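Local coordinates for protein galactonate dehydratase (Zobellia galactanivorans, PDB 5OLC) that belongs to the enolase superfamily of barrel enzymes, with an N-terminal domain of the mandelate racemase / muconate lactonizing enzyme type, at residues Met336-Thr341 and Gly359-Pro364. Sequence-based numbering, arbitrary orientation.
Sequences MELDRT and GHLEVP
M336 and L361 meet in a small, buried, wholly apolar contact. M336 lies at the entry to strand 337-339 and L361 in strand 360-362, and both strands pair with strand 136-142. The backbones stay well apart: M336 and L361 have the closest CA atoms, at 9.8 Å. Side chains alone bridge this distance, and the two segments bury just 95 Å² between them. The methyl end of M336 does the touching. Its CE lies 3.7 Å from CD1 of L361 and 4.0 Å from CD2, so it sits against both branches of the leucine fork. The two side chains cross at about a right angle. M336 is extended beyond CG (chi2 171°, chi3 -172°), which carries the methyl group across to the leucine. L338 adds a looser touch, its CD1 4.4 Å from CD1 of L361.

The setting is the C-terminal barrel domain of the enolase superfamily. Strand 337-339 runs parallel to 136-142, as neighbours in a TIM-type barrel do. Strand 360-362 is antiparallel to 136-142 and belongs to the extra strands that follow the barrel. M336 and L338 share backbone bonds with Y140, and L361 bonds to I137. V316 of helix 309-321 touches both M336 and L361. L356 of strand 350-357, the other arm of the hairpin, touches both L338 and L361.

The side chains of E337, D339 and T341 are engaged away from this contact. E337 forms a salt bridge with K172. D339 forms one with R37 through OD2. The other oxygen, OD1, receives the hydroxyl of T341, with OG1 2.7 Å away on the syn side of the carboxylate and 25° out of its plane. A weak bond from the T341 backbone N reaches the same oxygen.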
ATOM      1  N   MET A 336     -19.564 -31.167  -3.590  1.00 68.12           N
ATOM      2  CA  MET A 336     -18.308 -31.725  -3.088  1.00 67.81           C
ATOM      3  C   MET A 336     -17.683 -32.622  -4.153  1.00 71.56           C
ATOM      4  O   MET A 336     -18.380 -33.026  -5.091  1.00 71.46           O
ATOM      5  CB  MET A 336     -18.508 -32.470  -1.765  1.00 70.32           C
ATOM      6  CG  MET A 336     -19.177 -33.814  -1.918  1.00 74.11           C
ATOM      7  SD  MET A 336     -19.149 -34.744  -0.394  1.00 78.61           S
ATOM      8  CE  MET A 336     -19.732 -36.235  -0.974  1.00 75.68           C
ATOM      9  N   GLU A 337     -16.380 -32.931  -4.016  1.00 67.88           N
ATOM     10  CA  GLU A 337     -15.691 -33.762  -4.999  1.00 67.82           C
ATOM     11  C   GLU A 337     -15.987 -35.250  -4.833  1.00 71.24           C
ATOM     12  O   GLU A 337     -15.548 -35.876  -3.864  1.00 69.23           O
ATOM     13  CB  GLU A 337     -14.172 -33.483  -5.030  1.00 69.42           C
ATOM     14  CG  GLU A 337     -13.484 -34.019  -6.278  1.00 79.87           C
ATOM     15  CD  GLU A 337     -12.103 -33.483  -6.602  1.00107.32           C
ATOM     16  OE1 GLU A 337     -11.826 -32.297  -6.304  1.00112.44           O
ATOM     17  OE2 GLU A 337     -11.324 -34.231  -7.237  1.00100.28           O
ATOM     18  N   LEU A 338     -16.702 -35.817  -5.816  1.00 69.34           N
ATOM     19  CA  LEU A 338     -17.013 -37.237  -5.829  1.00 69.82           C
ATOM     20  C   LEU A 338     -16.269 -37.927  -6.977  1.00 76.46           C
ATOM     21  O   LEU A 338     -16.737 -37.889  -8.121  1.00 75.53           O
ATOM     22  CB  LEU A 338     -18.534 -37.463  -5.912  1.00 69.70           C
ATOM     23  CG  LEU A 338     -19.050 -38.863  -5.560  1.00 73.76           C
ATOM     24  CD1 LEU A 338     -18.967 -39.144  -4.056  1.00 73.38           C
ATOM     25  CD2 LEU A 338     -20.465 -39.028  -6.014  1.00 75.39           C
ATOM     26  N   ASP A 339     -15.086 -38.524  -6.667  1.00 75.76           N
ATOM     27  CA  ASP A 339     -14.243 -39.250  -7.629  1.00 77.08           C
ATOM     28  C   ASP A 339     -15.014 -40.418  -8.238  1.00 84.56           C
ATOM     29  O   ASP A 339     -15.418 -41.326  -7.510  1.00 84.88           O
ATOM     30  CB  ASP A 339     -12.937 -39.741  -6.966  1.00 79.16           C
ATOM     31  CG  ASP A 339     -11.971 -40.476  -7.888  1.00 89.40           C
ATOM     32  OD1 ASP A 339     -11.863 -40.086  -9.072  1.00 89.34           O
ATOM     33  OD2 ASP A 339     -11.300 -41.422  -7.416  1.00 97.09           O
ATOM     34  N   ARG A 340     -15.265 -40.374  -9.556  1.00 83.42           N
ATOM     35  CA  ARG A 340     -16.032 -41.437 -10.221  1.00 84.58           C
ATOM     36  C   ARG A 340     -15.164 -42.370 -11.104  1.00 91.70           C
ATOM     37  O   ARG A 340     -15.696 -43.220 -11.830  1.00 91.56           O
ATOM     38  CB  ARG A 340     -17.231 -40.859 -11.008  1.00 83.83           C
ATOM     39  CG  ARG A 340     -18.302 -40.128 -10.179  1.00 92.24           C
ATOM     40  CD  ARG A 340     -18.669 -40.776  -8.846  1.00100.84           C
ATOM     41  NE  ARG A 340     -19.291 -42.092  -8.988  1.00109.70           N
ATOM     42  CZ  ARG A 340     -19.214 -43.059  -8.079  1.00125.03           C
ATOM     43  NH1 ARG A 340     -18.525 -42.875  -6.958  1.00108.04           N
ATOM     44  NH2 ARG A 340     -19.806 -44.225  -8.293  1.00117.98           N
ATOM     45  N   THR A 341     -13.828 -42.240 -10.990  1.00 89.74           N
ATOM     46  CA  THR A 341     -12.852 -43.047 -11.727  1.00 90.09           C
ATOM     47  C   THR A 341     -12.800 -44.485 -11.169  1.00 94.36           C
ATOM     48  O   THR A 341     -13.522 -44.816 -10.217  1.00 93.87           O
ATOM     49  CB  THR A 341     -11.458 -42.368 -11.708  1.00100.92           C
ATOM     50  OG1 THR A 341     -10.972 -42.300 -10.367  1.00100.37           O
ATOM     51  CG2 THR A 341     -11.457 -40.981 -12.354  1.00100.43           C
ATOM     52  N   GLY A 359     -28.244 -37.650  -8.632  1.00 90.28           N
ATOM     53  CA  GLY A 359     -27.354 -36.528  -8.349  1.00 89.18           C
ATOM     54  C   GLY A 359     -27.292 -36.033  -6.919  1.00 90.12           C
ATOM     55  O   GLY A 359     -26.387 -35.261  -6.587  1.00 90.19           O
ATOM     56  N   HIS A 360     -28.248 -36.445  -6.069  1.00 83.68           N
ATOM     57  CA  HIS A 360     -28.304 -36.000  -4.682  1.00 82.45           C
ATOM     58  C   HIS A 360     -27.786 -37.041  -3.714  1.00 81.69           C
ATOM     59  O   HIS A 360     -28.185 -38.205  -3.772  1.00 82.16           O
ATOM     60  CB  HIS A 360     -29.715 -35.517  -4.277  1.00 83.85           C
ATOM     61  CG  HIS A 360     -30.257 -34.371  -5.091  1.00 87.85           C
ATOM     62  ND1 HIS A 360     -29.436 -33.354  -5.563  1.00 89.95           N
ATOM     63  CD2 HIS A 360     -31.533 -34.104  -5.462  1.00 89.72           C
ATOM     64  CE1 HIS A 360     -30.231 -32.525  -6.223  1.00 89.26           C
ATOM     65  NE2 HIS A 360     -31.501 -32.933  -6.188  1.00 89.52           N
ATOM     66  N   LEU A 361     -26.886 -36.598  -2.826  1.00 73.57           N
ATOM     67  CA  LEU A 361     -26.231 -37.356  -1.765  1.00 70.76           C
ATOM     68  C   LEU A 361     -26.906 -36.964  -0.463  1.00 72.96           C
ATOM     69  O   LEU A 361     -27.290 -35.807  -0.305  1.00 72.20           O
ATOM     70  CB  LEU A 361     -24.744 -36.986  -1.723  1.00 69.70           C
ATOM     71  CG  LEU A 361     -23.824 -37.964  -1.032  1.00 72.35           C
ATOM     72  CD1 LEU A 361     -22.657 -38.290  -1.892  1.00 71.10           C
ATOM     73  CD2 LEU A 361     -23.364 -37.422   0.281  1.00 73.37           C
ATOM     74  N   GLU A 362     -27.073 -37.925   0.455  1.00 68.62           N
ATOM     75  CA  GLU A 362     -27.756 -37.694   1.721  1.00 68.05           C
ATOM     76  C   GLU A 362     -26.824 -37.956   2.880  1.00 71.27           C
ATOM     77  O   GLU A 362     -26.306 -39.068   3.030  1.00 70.74           O
ATOM     78  CB  GLU A 362     -28.998 -38.586   1.799  1.00 69.59           C
ATOM     79  CG  GLU A 362     -29.987 -38.263   2.908  1.00 79.77           C
ATOM     80  CD  GLU A 362     -31.186 -39.197   2.881  1.00 94.55           C
ATOM     81  OE1 GLU A 362     -31.929 -39.192   1.866  1.00 76.53           O
ATOM     82  OE2 GLU A 362     -31.335 -39.992   3.839  1.00 83.89           O
ATOM     83  N   VAL A 363     -26.618 -36.919   3.701  1.00 67.61           N
ATOM     84  CA  VAL A 363     -25.738 -36.945   4.868  1.00 67.32           C
ATOM     85  C   VAL A 363     -26.205 -38.045   5.834  1.00 72.51           C
ATOM     86  O   VAL A 363     -27.396 -38.091   6.140  1.00 72.04           O
ATOM     87  CB  VAL A 363     -25.647 -35.542   5.554  1.00 70.64           C
ATOM     88  CG1 VAL A 363     -24.661 -35.534   6.728  1.00 70.26           C
ATOM     89  CG2 VAL A 363     -25.284 -34.451   4.545  1.00 70.30           C
ATOM     90  N   PRO A 364     -25.307 -38.960   6.282  1.00 70.72           N
ATOM     91  CA  PRO A 364     -25.737 -40.002   7.229  1.00 71.40           C
ATOM     92  C   PRO A 364     -25.888 -39.491   8.677  1.00 76.24           C
ATOM     93  O   PRO A 364     -25.259 -38.505   9.068  1.00 75.44           O
ATOM     94  CB  PRO A 364     -24.646 -41.071   7.093  1.00 73.02           C
ATOM     95  CG  PRO A 364     -23.428 -40.299   6.763  1.00 77.30           C
ATOM     96  CD  PRO A 364     -23.859 -39.066   5.997  1.00 72.52           C
TER